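Local coordinates for Ras-related protein Rab-7L1 (Homo sapiens, PDB 6HH2) that binds and hydrolyses GTP as a Rab-family switch in vesicle trafficking, and recruits the kinase LRRK2 to the Golgi and stimulates its activity, at residues L14-A19 and A87-D92; R72-T77 and S102-Q107; G22-V27 and L64-G69. The protein carries 4 engineered substitutions. All blocks are in the same frame, centred on the assembly; numbering follows the deposited sequence.

Interaction 1. Residues L14-A19 and A87-D92. Engineered in segment 87-92: Ala87 (natural residue Cys). With GDP (guanosine-5'-diphosphate), chain B.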
loop_
_atom_site.group_PDB
_atom_site.type_symbol
_atom_site.label_atom_id
_atom_site.label_comp_id
_atom_site.label_asym_id
_atom_site.label_seq_id
_atom_site.Cartn_x
_atom_site.Cartn_y
_atom_site.Cartn_z
ATOM N N LEU A 14 -1.587 4.405 -2.440
ATOM C CA LEU A 14 -2.413 4.511 -1.219
ATOM C C LEU A 14 -2.063 3.387 -0.269
ATOM O O LEU A 14 -2.023 2.222 -0.681
ATOM C CB LEU A 14 -3.889 4.390 -1.603
ATOM C CG LEU A 14 -4.308 5.309 -2.727
ATOM C CD1 LEU A 14 -5.808 5.129 -3.017
ATOM C CD2 LEU A 14 -3.998 6.784 -2.341
ATOM N N VAL A 15 -1.744 3.706 0.975
ATOM C CA VAL A 15 -1.523 2.727 2.021
ATOM C C VAL A 15 -2.710 2.782 2.959
ATOM O O VAL A 15 -2.930 3.768 3.689
ATOM C CB VAL A 15 -0.234 2.993 2.789
ATOM C CG1 VAL A 15 -0.034 1.918 3.852
ATOM C CG2 VAL A 15 0.950 3.055 1.777
ATOM N N VAL A 16 -3.589 1.799 2.863
ATOM C CA VAL A 16 -4.879 1.778 3.538
ATOM C C VAL A 16 -4.994 0.508 4.357
ATOM O O VAL A 16 -4.253 -0.451 4.177
ATOM C CB VAL A 16 -6.103 1.942 2.620
ATOM C CG1 VAL A 16 -6.062 3.271 1.860
ATOM C CG2 VAL A 16 -6.249 0.748 1.640
ATOM N N GLY A 17 -5.982 0.489 5.225
ATOM C CA GLY A 17 -6.168 -0.596 6.157
ATOM C C GLY A 17 -6.626 -0.050 7.494
ATOM O O GLY A 17 -6.578 1.157 7.746
ATOM N N ASP A 18 -7.080 -0.949 8.346
ATOM C CA ASP A 18 -7.632 -0.503 9.629
ATOM C C ASP A 18 -6.550 0.112 10.526
ATOM O O ASP A 18 -5.337 -0.026 10.308
ATOM C CB ASP A 18 -8.256 -1.677 10.352
ATOM C CG ASP A 18 -9.569 -2.134 9.752
ATOM O OD1 ASP A 18 -10.043 -1.563 8.749
ATOM O OD2 ASP A 18 -10.126 -3.083 10.337
ATOM N N ALA A 19 -6.985 0.823 11.563
ATOM C CA ALA A 19 -6.037 1.251 12.584
ATOM C C ALA A 19 -5.238 0.070 13.125
ATOM O O ALA A 19 -5.760 -1.041 13.293
ATOM C CB ALA A 19 -6.785 1.957 13.736
ATOM N N ALA A 87 -2.837 0.555 -4.776
ATOM C CA ALA A 87 -3.135 0.551 -3.358
ATOM C C ALA A 87 -2.471 -0.631 -2.688
ATOM O O ALA A 87 -2.410 -1.733 -3.259
ATOM C CB ALA A 87 -4.645 0.440 -3.123
ATOM N N VAL A 88 -1.925 -0.381 -1.501
ATOM C CA VAL A 88 -1.422 -1.398 -0.594
ATOM C C VAL A 88 -2.442 -1.484 0.508
ATOM O O VAL A 88 -2.688 -0.477 1.204
ATOM C CB VAL A 88 -0.092 -0.964 -0.009
ATOM C CG1 VAL A 88 0.414 -1.966 1.027
ATOM C CG2 VAL A 88 0.981 -0.848 -1.120
ATOM N N ILE A 89 -3.152 -2.591 0.629
ATOM C CA ILE A 89 -4.195 -2.810 1.632
ATOM C C ILE A 89 -3.635 -3.722 2.706
ATOM O O ILE A 89 -3.279 -4.884 2.408
ATOM C CB ILE A 89 -5.477 -3.365 1.012
ATOM C CG1 ILE A 89 -5.947 -2.400 -0.100
ATOM C CG2 ILE A 89 -6.542 -3.567 2.126
ATOM C CD1 ILE A 89 -7.318 -2.717 -0.708
ATOM N N MET A 90 -3.452 -3.204 3.908
ATOM C CA MET A 90 -2.781 -3.913 4.989
ATOM C C MET A 90 -3.765 -4.417 6.006
ATOM O O MET A 90 -4.746 -3.734 6.299
ATOM C CB MET A 90 -1.760 -3.019 5.707
ATOM C CG MET A 90 -0.693 -2.476 4.787
ATOM S SD MET A 90 0.586 -1.521 5.657
ATOM C CE MET A 90 0.862 -2.496 7.171
ATOM N N PHE A 91 -3.514 -5.616 6.503
ATOM C CA PHE A 91 -4.207 -6.140 7.658
ATOM C C PHE A 91 -3.206 -6.732 8.646
ATOM O O PHE A 91 -2.032 -6.945 8.339
ATOM C CB PHE A 91 -5.387 -7.062 7.284
ATOM C CG PHE A 91 -4.985 -8.422 6.820
ATOM C CD1 PHE A 91 -4.613 -8.641 5.473
ATOM C CD2 PHE A 91 -4.950 -9.494 7.734
ATOM C CE1 PHE A 91 -4.217 -9.915 5.061
ATOM C CE2 PHE A 91 -4.577 -10.777 7.319
ATOM C CZ PHE A 91 -4.237 -10.994 5.978
ATOM N N ASP A 92 -3.678 -6.972 9.863
ATOM C CA ASP A 92 -2.908 -7.631 10.916
ATOM C C ASP A 92 -3.329 -9.100 10.975
ATOM O O ASP A 92 -4.499 -9.401 11.251
ATOM C CB ASP A 92 -3.245 -6.873 12.211
ATOM C CG ASP A 92 -2.633 -7.480 13.487
ATOM O OD1 ASP A 92 -2.057 -8.585 13.469
ATOM O OD2 ASP A 92 -2.821 -6.824 14.549
HETATM P PB GDP B . -1.282 2.113 11.854
HETATM O O1B GDP B . -1.832 1.217 10.808
HETATM O O2B GDP B . -2.254 2.465 12.930
HETATM O O3B GDP B . -0.561 3.324 11.296
HETATM O O3A GDP B . -0.176 1.174 12.622
HETATM P PA GDP B . 1.242 1.589 13.215
HETATM O O1A GDP B . 2.292 1.694 12.139
HETATM O O2A GDP B . 1.048 2.799 14.119
HETATM O "O5'" GDP B . 1.605 0.320 14.107
HETATM C "C5'" GDP B . 0.802 -0.064 15.213
HETATM C "C4'" GDP B . 1.639 -0.899 16.177
HETATM O "O4'" GDP B . 1.978 -2.159 15.507
HETATM C "C3'" GDP B . 2.964 -0.222 16.461
HETATM O "O3'" GDP B . 3.268 -0.536 17.831
HETATM C "C2'" GDP B . 3.940 -0.915 15.532
HETATM O "O2'" GDP B . 5.244 -0.923 16.099
HETATM C "C1'" GDP B . 3.368 -2.305 15.515
HETATM N N9 GDP B . 3.725 -3.033 14.292
HETATM C C8 GDP B . 3.683 -2.542 13.020
HETATM N N7 GDP B . 4.054 -3.515 12.127
HETATM C C5 GDP B . 4.318 -4.623 12.860
HETATM C C6 GDP B . 4.766 -5.981 12.566
HETATM O O6 GDP B . 5.020 -6.338 11.400
HETATM N N1 GDP B . 4.893 -6.805 13.613
HETATM C C2 GDP B . 4.685 -6.491 14.901
HETATM N N2 GDP B . 4.887 -7.419 15.916
HETATM N N3 GDP B . 4.306 -5.234 15.235
HETATM C C4 GDP B . 4.119 -4.323 14.256
HETATM O O HOH W 1 -7.200 -3.709 7.518
#
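Leu14 and Val16 pair in parallel with Ala87 and Ile89, and three backbone hydrogen bonds zip the strands together. Val88 N donates to Leu14 O at 2.7 Å, Val16 N to Val88 O at 3.0 Å, and Met90 N to Val16 O at 2.9 Å. All are nearly straight at the hydrogen, with N-H...O angles of at least 170°. CA-H...O contacts fill in between them, such as Ile89 CA to Val16 O at 3.5 Å.

Apolar contacts follow the alternation of the sheet. On one face Val16 and Ile89 lie side by side and point the same way, with Val16 CG2 against Ile89 CG1 at 3.6 Å; Val16 CG2 sits between its own backbone N and carbonyl carbon (chi1 -60° for CG1), which brings this methyl next to its neighbour. Leu14 CB and the engineered Ala87, natively cysteine, share that face, and helix 96-112 reaches it through Leu109 and Trp105. On the other face the bent end of Met90 crosses Val15, SD lying 3.9 Å from Val15 CG1. Helix 23-30 covers this face: Val15 packs against Lys23 and Val27, Met90 against Lys23 and Leu26.

Water takes over where the strands part. Water 1 accepts from Asp18 N and donates to Met90 O at 2.7 Å, bridging a gap too wide for a direct bond. Gly17 has room for no side chain, hemmed in by Met90 O and the preceding carbonyl O. OD1 and OD2 of Asp18 are hydrogen-bonded to Trp105 NE1 and Asn101 ND2 of helix 96-112.

These are two central strands of the Ras-like P-loop GTPase fold, strand 8-17 running straight into the phosphate-binding loop. Regular amide bonding holds the buried strands in register, while the glycine and the bridging water probably ease the departure of the chain toward the GDP.

Interaction 2. Residues R72-T77 and S102-Q107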
loop_
_atom_site.group_PDB
_atom_site.type_symbol
_atom_site.label_atom_id
_atom_site.label_comp_id
_atom_site.label_asym_id
_atom_site.label_seq_id
_atom_site.Cartn_x
_atom_site.Cartn_y
_atom_site.Cartn_z
ATOM N N ARG A 72 -10.279 4.768 10.503
ATOM C CA ARG A 72 -11.327 3.973 11.130
ATOM C C ARG A 72 -12.654 4.053 10.387
ATOM O O ARG A 72 -13.576 3.316 10.733
ATOM C CB ARG A 72 -11.527 4.381 12.602
ATOM C CG ARG A 72 -10.347 4.017 13.499
ATOM C CD ARG A 72 -10.687 4.186 15.017
ATOM N NE ARG A 72 -9.556 3.700 15.811
ATOM C CZ ARG A 72 -9.437 2.442 16.256
ATOM N NH1 ARG A 72 -10.387 1.557 16.009
ATOM N NH2 ARG A 72 -8.378 2.069 16.965
ATOM N N PHE A 73 -12.764 4.898 9.359
ATOM C CA PHE A 73 -13.993 5.024 8.596
ATOM C C PHE A 73 -14.095 4.047 7.435
ATOM O O PHE A 73 -15.192 3.888 6.886
ATOM C CB PHE A 73 -14.202 6.487 8.124
ATOM C CG PHE A 73 -14.554 7.412 9.225
ATOM C CD1 PHE A 73 -15.867 7.529 9.613
ATOM C CD2 PHE A 73 -13.565 8.123 9.900
ATOM C CE1 PHE A 73 -16.234 8.353 10.656
ATOM C CE2 PHE A 73 -13.931 8.976 10.953
ATOM C CZ PHE A 73 -15.253 9.090 11.309
ATOM N N THR A 74 -13.017 3.361 7.093
ATOM C CA THR A 74 -13.050 2.317 6.038
ATOM C C THR A 74 -13.662 2.848 4.732
ATOM O O THR A 74 -14.358 2.124 4.021
ATOM C CB THR A 74 -13.801 1.038 6.467
ATOM O OG1 THR A 74 -13.614 0.752 7.877
ATOM C CG2 THR A 74 -13.285 -0.161 5.607
ATOM N N SER A 75 -13.441 4.132 4.410
ATOM C CA SER A 75 -13.993 4.723 3.190
ATOM C C SER A 75 -13.109 5.909 2.864
ATOM O O SER A 75 -12.996 6.824 3.681
ATOM C CB SER A 75 -15.428 5.224 3.420
ATOM O OG SER A 75 -15.908 5.761 2.197
ATOM N N MET A 76 -12.487 5.898 1.689
ATOM C CA MET A 76 -11.504 6.907 1.347
ATOM C C MET A 76 -12.175 8.184 0.864
ATOM O O MET A 76 -13.206 8.154 0.188
ATOM C CB MET A 76 -10.633 6.387 0.212
ATOM C CG MET A 76 -9.824 5.172 0.639
ATOM S SD MET A 76 -8.802 4.566 -0.684
ATOM C CE MET A 76 -9.944 4.067 -1.914
ATOM N N THR A 77 -11.572 9.325 1.206
ATOM C CA THR A 77 -12.050 10.594 0.691
ATOM C C THR A 77 -11.370 10.953 -0.625
ATOM O O THR A 77 -10.264 10.473 -0.937
ATOM C CB THR A 77 -11.761 11.732 1.679
ATOM O OG1 THR A 77 -10.349 11.788 1.949
ATOM C CG2 THR A 77 -12.579 11.536 3.017
ATOM N N SER A 102 -10.521 -5.674 5.110
ATOM C CA SER A 102 -9.785 -5.445 3.863
ATOM C C SER A 102 -10.682 -5.626 2.657
ATOM O O SER A 102 -10.419 -5.038 1.593
ATOM C CB SER A 102 -8.612 -6.439 3.776
ATOM O OG SER A 102 -7.746 -6.193 4.837
ATOM N N GLN A 103 -11.764 -6.411 2.800
ATOM C CA GLN A 103 -12.732 -6.537 1.716
ATOM C C GLN A 103 -13.467 -5.219 1.508
ATOM O O GLN A 103 -13.719 -4.804 0.360
ATOM C CB GLN A 103 -13.735 -7.640 2.022
ATOM C CG GLN A 103 -14.788 -7.766 0.910
ATOM C CD GLN A 103 -15.831 -8.815 1.201
ATOM O OE1 GLN A 103 -16.476 -8.791 2.241
ATOM N NE2 GLN A 103 -15.979 -9.769 0.288
ATOM N N ARG A 104 -13.810 -4.554 2.600
ATOM C CA ARG A 104 -14.480 -3.253 2.463
ATOM C C ARG A 104 -13.521 -2.220 1.865
ATOM O O ARG A 104 -13.937 -1.402 1.017
ATOM C CB ARG A 104 -15.010 -2.777 3.817
ATOM C CG ARG A 104 -16.121 -3.631 4.384
ATOM C CD ARG A 104 -16.629 -2.997 5.719
ATOM N NE ARG A 104 -17.679 -3.822 6.290
ATOM C CZ ARG A 104 -18.942 -3.427 6.381
ATOM N NH1 ARG A 104 -19.274 -2.207 5.962
ATOM N NH2 ARG A 104 -19.861 -4.233 6.909
ATOM N N TRP A 105 -12.246 -2.222 2.299
ATOM C CA TRP A 105 -11.297 -1.317 1.681
ATOM C C TRP A 105 -11.204 -1.566 0.176
ATOM O O TRP A 105 -11.149 -0.631 -0.623
ATOM C CB TRP A 105 -9.928 -1.481 2.328
ATOM C CG TRP A 105 -9.816 -0.900 3.738
ATOM C CD1 TRP A 105 -9.642 -1.586 4.898
ATOM C CD2 TRP A 105 -9.810 0.492 4.071
ATOM N NE1 TRP A 105 -9.516 -0.686 5.971
ATOM C CE2 TRP A 105 -9.593 0.585 5.466
ATOM C CE3 TRP A 105 -9.895 1.650 3.307
ATOM C CZ2 TRP A 105 -9.555 1.805 6.144
ATOM C CZ3 TRP A 105 -9.876 2.913 3.986
ATOM C CH2 TRP A 105 -9.641 2.948 5.392
ATOM N N LYS A 106 -11.140 -2.851 -0.235
ATOM C CA LYS A 106 -10.987 -3.123 -1.665
ATOM C C LYS A 106 -12.223 -2.731 -2.459
ATOM O O LYS A 106 -12.107 -2.145 -3.556
ATOM C CB LYS A 106 -10.709 -4.630 -1.840
ATOM C CG LYS A 106 -10.584 -5.151 -3.295
ATOM C CD LYS A 106 -9.477 -4.428 -4.038
ATOM C CE LYS A 106 -8.977 -5.265 -5.260
ATOM N NZ LYS A 106 -10.121 -5.526 -6.155
ATOM N N GLN A 107 -13.418 -3.029 -1.925
ATOM C CA GLN A 107 -14.656 -2.600 -2.578
ATOM C C GLN A 107 -14.734 -1.072 -2.679
ATOM O O GLN A 107 -15.165 -0.536 -3.706
ATOM C CB GLN A 107 -15.854 -3.161 -1.803
ATOM C CG GLN A 107 -15.993 -4.711 -1.990
ATOM C CD GLN A 107 -16.977 -5.333 -1.011
ATOM O OE1 GLN A 107 -17.340 -4.723 -0.000
ATOM N NE2 GLN A 107 -17.432 -6.555 -1.322
#
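Thr74 lies across the indole of Trp105, presenting its backbone CA and its methyl to the same face of the ring system. The CA sits 3.6 Å from the centroid of the six-membered ring of Trp105 and 17° off the ring normal, a CH-pi contact over the face. The methyl CG2 lies farther along, above the five-membered side, 3.8 Å from Trp105 CE2. It points there because it stands anti to the backbone N of Thr74. The same methyl also meets the base of a second helical side chain, Thr74 CG2 to Arg104 CB at 3.6 Å, whereas the extended Arg104 chain carries its guanidinium away from the loop. At the ring edge, near its plane, Met76 CG approaches Trp105 CZ3 at 4.0 Å. No hydrogen bond links the two segments.

In the small-GTPase fold this loop, which follows strand 58-66 and leads to helix 78-81, belongs to switch II. Here it rests on helix 96-112, whose Trp105 projects from a regular turn. Thr74 and its neighbour Ser75 are sites of LRRK2 phosphorylation, unmodified here; Thr74 is partly covered by the indole, with positive backbone angles (phi 52°, psi 34°) that turn the loop at this point.

Farther out, Trp105 is fixed by its NE1, which donates to Asp18 OD1, and by packing on Val16, Ile67 and Ile89. The loop has its own tie to the helix one turn on: Asp108 accepts from Met76 N through OD2 and, weakly, from Ser75 OG through OD1. Met76 itself reaches past the ring toward Leu14 and Val16 of the central sheet.

Interaction 3. Residues G22-V27 and L64-G69. With MG (magnesium ion), chain C; GDP (guanosine-5'-diphosphate), chain B.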
loop_
_atom_site.group_PDB
_atom_site.type_symbol
_atom_site.label_atom_id
_atom_site.label_comp_id
_atom_site.label_asym_id
_atom_site.label_seq_id
_atom_site.Cartn_x
_atom_site.Cartn_y
_atom_site.Cartn_z
ATOM N N GLY A 22 -0.138 -1.433 10.975
ATOM C CA GLY A 22 1.236 -1.167 10.577
ATOM C C GLY A 22 1.448 -0.173 9.432
ATOM O O GLY A 22 2.538 -0.170 8.834
ATOM N N LYS A 23 0.441 0.630 9.068
ATOM C CA LYS A 23 0.573 1.476 7.882
ATOM C C LYS A 23 1.619 2.564 8.090
ATOM O O LYS A 23 2.457 2.771 7.216
ATOM C CB LYS A 23 -0.772 2.129 7.561
ATOM C CG LYS A 23 -1.842 1.085 7.255
ATOM C CD LYS A 23 -3.188 1.771 6.831
ATOM C CE LYS A 23 -3.734 2.783 7.864
ATOM N NZ LYS A 23 -3.968 2.118 9.186
ATOM N N THR A 24 1.517 3.363 9.171
ATOM C CA THR A 24 2.495 4.417 9.380
ATOM C C THR A 24 3.885 3.828 9.518
ATOM O O THR A 24 4.852 4.405 9.003
ATOM C CB THR A 24 2.068 5.264 10.578
ATOM O OG1 THR A 24 0.735 5.749 10.327
ATOM C CG2 THR A 24 3.025 6.472 10.780
ATOM N N SER A 25 3.993 2.675 10.171
ATOM C CA SER A 25 5.296 2.031 10.303
ATOM C C SER A 25 5.846 1.629 8.925
ATOM O O SER A 25 7.041 1.797 8.671
ATOM C CB SER A 25 5.176 0.790 11.196
ATOM O OG SER A 25 4.811 1.177 12.508
ATOM N N LEU A 26 4.946 1.098 8.114
ATOM C CA LEU A 26 5.482 0.803 6.692
ATOM C C LEU A 26 6.029 2.094 5.889
ATOM O O LEU A 26 7.130 2.168 5.308
ATOM C CB LEU A 26 4.385 0.115 5.872
ATOM C CG LEU A 26 4.864 -0.335 4.502
ATOM C CD1 LEU A 26 4.214 -1.739 4.172
ATOM C CD2 LEU A 26 4.542 0.629 3.488
ATOM N N VAL A 27 5.219 3.164 6.026
ATOM C CA VAL A 27 5.656 4.363 5.312
ATOM C C VAL A 27 6.952 4.904 5.911
ATOM O O VAL A 27 7.875 5.310 5.183
ATOM C CB VAL A 27 4.536 5.411 5.344
ATOM C CG1 VAL A 27 5.032 6.757 4.771
ATOM C CG2 VAL A 27 3.317 4.892 4.583
ATOM N N LEU A 64 3.799 8.134 -1.052
ATOM C CA LEU A 64 3.183 7.148 -0.179
ATOM C C LEU A 64 2.141 7.880 0.695
ATOM O O LEU A 64 2.495 8.691 1.561
ATOM C CB LEU A 64 4.246 6.491 0.703
ATOM C CG LEU A 64 5.348 5.794 -0.098
ATOM C CD1 LEU A 64 6.545 5.506 0.821
ATOM C CD2 LEU A 64 4.751 4.507 -0.743
ATOM N N TRP A 65 0.850 7.583 0.470
ATOM C CA TRP A 65 -0.251 8.307 1.111
ATOM C C TRP A 65 -0.839 7.415 2.200
ATOM O O TRP A 65 -1.477 6.417 1.901
ATOM C CB TRP A 65 -1.316 8.664 0.080
ATOM C CG TRP A 65 -0.989 9.810 -0.789
ATOM C CD1 TRP A 65 0.020 9.869 -1.767
ATOM C CD2 TRP A 65 -1.654 11.052 -0.813
ATOM N NE1 TRP A 65 -0.033 11.094 -2.407
ATOM C CE2 TRP A 65 -1.039 11.848 -1.835
ATOM C CE3 TRP A 65 -2.746 11.565 -0.104
ATOM C CZ2 TRP A 65 -1.458 13.148 -2.126
ATOM C CZ3 TRP A 65 -3.177 12.856 -0.401
ATOM C CH2 TRP A 65 -2.531 13.641 -1.412
ATOM N N ASP A 66 -0.641 7.778 3.469
ATOM C CA ASP A 66 -1.194 7.003 4.601
ATOM C C ASP A 66 -2.588 7.555 4.941
ATOM O O ASP A 66 -2.745 8.753 5.220
ATOM C CB ASP A 66 -0.220 7.250 5.762
ATOM C CG ASP A 66 -0.539 6.532 7.053
ATOM O OD1 ASP A 66 -1.621 5.985 7.275
ATOM O OD2 ASP A 66 0.397 6.587 7.888
ATOM N N ILE A 67 -3.612 6.680 4.927
ATOM C CA ILE A 67 -4.972 7.167 5.184
ATOM C C ILE A 67 -5.117 7.736 6.587
ATOM O O ILE A 67 -6.020 8.550 6.828
ATOM C CB ILE A 67 -6.022 6.083 4.859
ATOM C CG1 ILE A 67 -7.445 6.638 4.975
ATOM C CG2 ILE A 67 -5.854 4.856 5.739
ATOM C CD1 ILE A 67 -8.349 5.976 4.015
ATOM N N ALA A 68 -4.254 7.320 7.519
ATOM C CA ALA A 68 -4.030 8.031 8.798
ATOM C C ALA A 68 -5.300 8.419 9.533
ATOM O O ALA A 68 -6.066 7.538 9.939
ATOM C CB ALA A 68 -3.061 9.182 8.578
ATOM N N GLY A 69 -5.559 9.731 9.708
ATOM C CA GLY A 69 -6.639 10.188 10.589
ATOM C C GLY A 69 -8.033 9.658 10.254
ATOM O O GLY A 69 -8.899 9.626 11.132
HETATM MG MG MG C . -0.884 5.313 11.561
HETATM P PB GDP B . -1.282 2.113 11.854
HETATM O O1B GDP B . -1.832 1.217 10.808
HETATM O O2B GDP B . -2.254 2.465 12.930
HETATM O O3B GDP B . -0.561 3.324 11.296
HETATM O O3A GDP B . -0.176 1.174 12.622
HETATM P PA GDP B . 1.242 1.589 13.215
HETATM O O1A GDP B . 2.292 1.694 12.139
HETATM O O2A GDP B . 1.048 2.799 14.119
HETATM O "O5'" GDP B . 1.605 0.320 14.107
HETATM C "C5'" GDP B . 0.802 -0.064 15.213
HETATM C "C4'" GDP B . 1.639 -0.899 16.177
HETATM O "O4'" GDP B . 1.978 -2.159 15.507
HETATM C "C3'" GDP B . 2.964 -0.222 16.461
HETATM O "O3'" GDP B . 3.268 -0.536 17.831
HETATM C "C2'" GDP B . 3.940 -0.915 15.532
HETATM O "O2'" GDP B . 5.244 -0.923 16.099
HETATM C "C1'" GDP B . 3.368 -2.305 15.515
HETATM N N9 GDP B . 3.725 -3.033 14.292
HETATM C C8 GDP B . 3.683 -2.542 13.020
HETATM N N7 GDP B . 4.054 -3.515 12.127
HETATM C C5 GDP B . 4.318 -4.623 12.860
HETATM C C6 GDP B . 4.766 -5.981 12.566
HETATM O O6 GDP B . 5.020 -6.338 11.400
HETATM N N1 GDP B . 4.893 -6.805 13.613
HETATM C C2 GDP B . 4.685 -6.491 14.901
HETATM N N2 GDP B . 4.887 -7.419 15.916
HETATM N N3 GDP B . 4.306 -5.234 15.235
HETATM C C4 GDP B . 4.119 -4.323 14.256
HETATM O O HOH W 2 -2.118 5.385 9.876
HETATM O O HOH W 3 0.270 5.244 13.223
HETATM O O HOH W 4 -2.634 5.043 12.742
HETATM O O HOH W 5 -1.123 7.381 11.888
#
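Asp66 extends its carboxylate anti to its backbone N (chi1 -178°) toward helix 23-30, and Thr24 turns OG1 back beside its own N (chi1 -56°); these torsions bring hydroxyl and carboxylate together beside the magnesium ion. This is the P-loop (Walker A) site facing the aspartate at the end of strand 58-66, the DxxG element of small GTPases. Thr24 OG1 donates to Asp66 OD2 at 2.6 Å, meeting the syn lone pair of the carboxylate oxygen, and binds magnesium at 2.1 Å. Asp66 is a second-shell residue, held to the ion through Thr24 OG1 and through water 2, a metal-bound water that donates to OD1. Four waters, Thr24 OG1 and GDP O3B complete six-fold coordination.

Asp66 OD1 also closes an Asx turn, accepting from Ala68 N, which comes from above the carboxylate plane. With both oxygens engaged, rotation of the carboxylate should be restricted.

The phosphates are held mostly by amides at the helix start. Thr24 N reaches GDP O3B at 3.0 Å, and GDP O1B takes bonds from Gly22 N, Lys23 N and Lys23 NZ. The helix N-terminus and the ammonium probably stabilise the charge of the beta-phosphate. Lys23 bends at chi3 and chi4 to reach it, its CE passing Ile67 CG2 at 3.6 Å. NZ also forms a salt bridge with Glu71 and a hydrogen bond to Asp18 O.

Ser25 grips the alpha-phosphate twice, through N and OG. Behind the polar site the helix and strand, nearly antiparallel at 159°, meet through apolar groups sliding past each other, with Val27 CG1 at 4.2 Å from Leu64 CB.

Overall arrangement
Interactions 1 and 3 lie in the buried core and share the sheet: strand 8-17 of interaction 1 hydrogen-bonds strand 58-66 of interaction 3 through Val15 with Trp65 and Ile67, then leads via the P-loop into helix 23-30. Interaction 2 is nearer the surface and only partly buried. Backbone amides dominate interaction 1, metal, phosphate and charged side chains interaction 3, and interaction 2 has apolar and CH-pi contacts alone. Trp105 is common to the joints with both core contacts, Ile67 CD1 of interaction 3 lying 3.4 Å from Trp105 CZ3, a path of contacts that, in this GDP-bound state, joins the switch II loop to the nucleotide site.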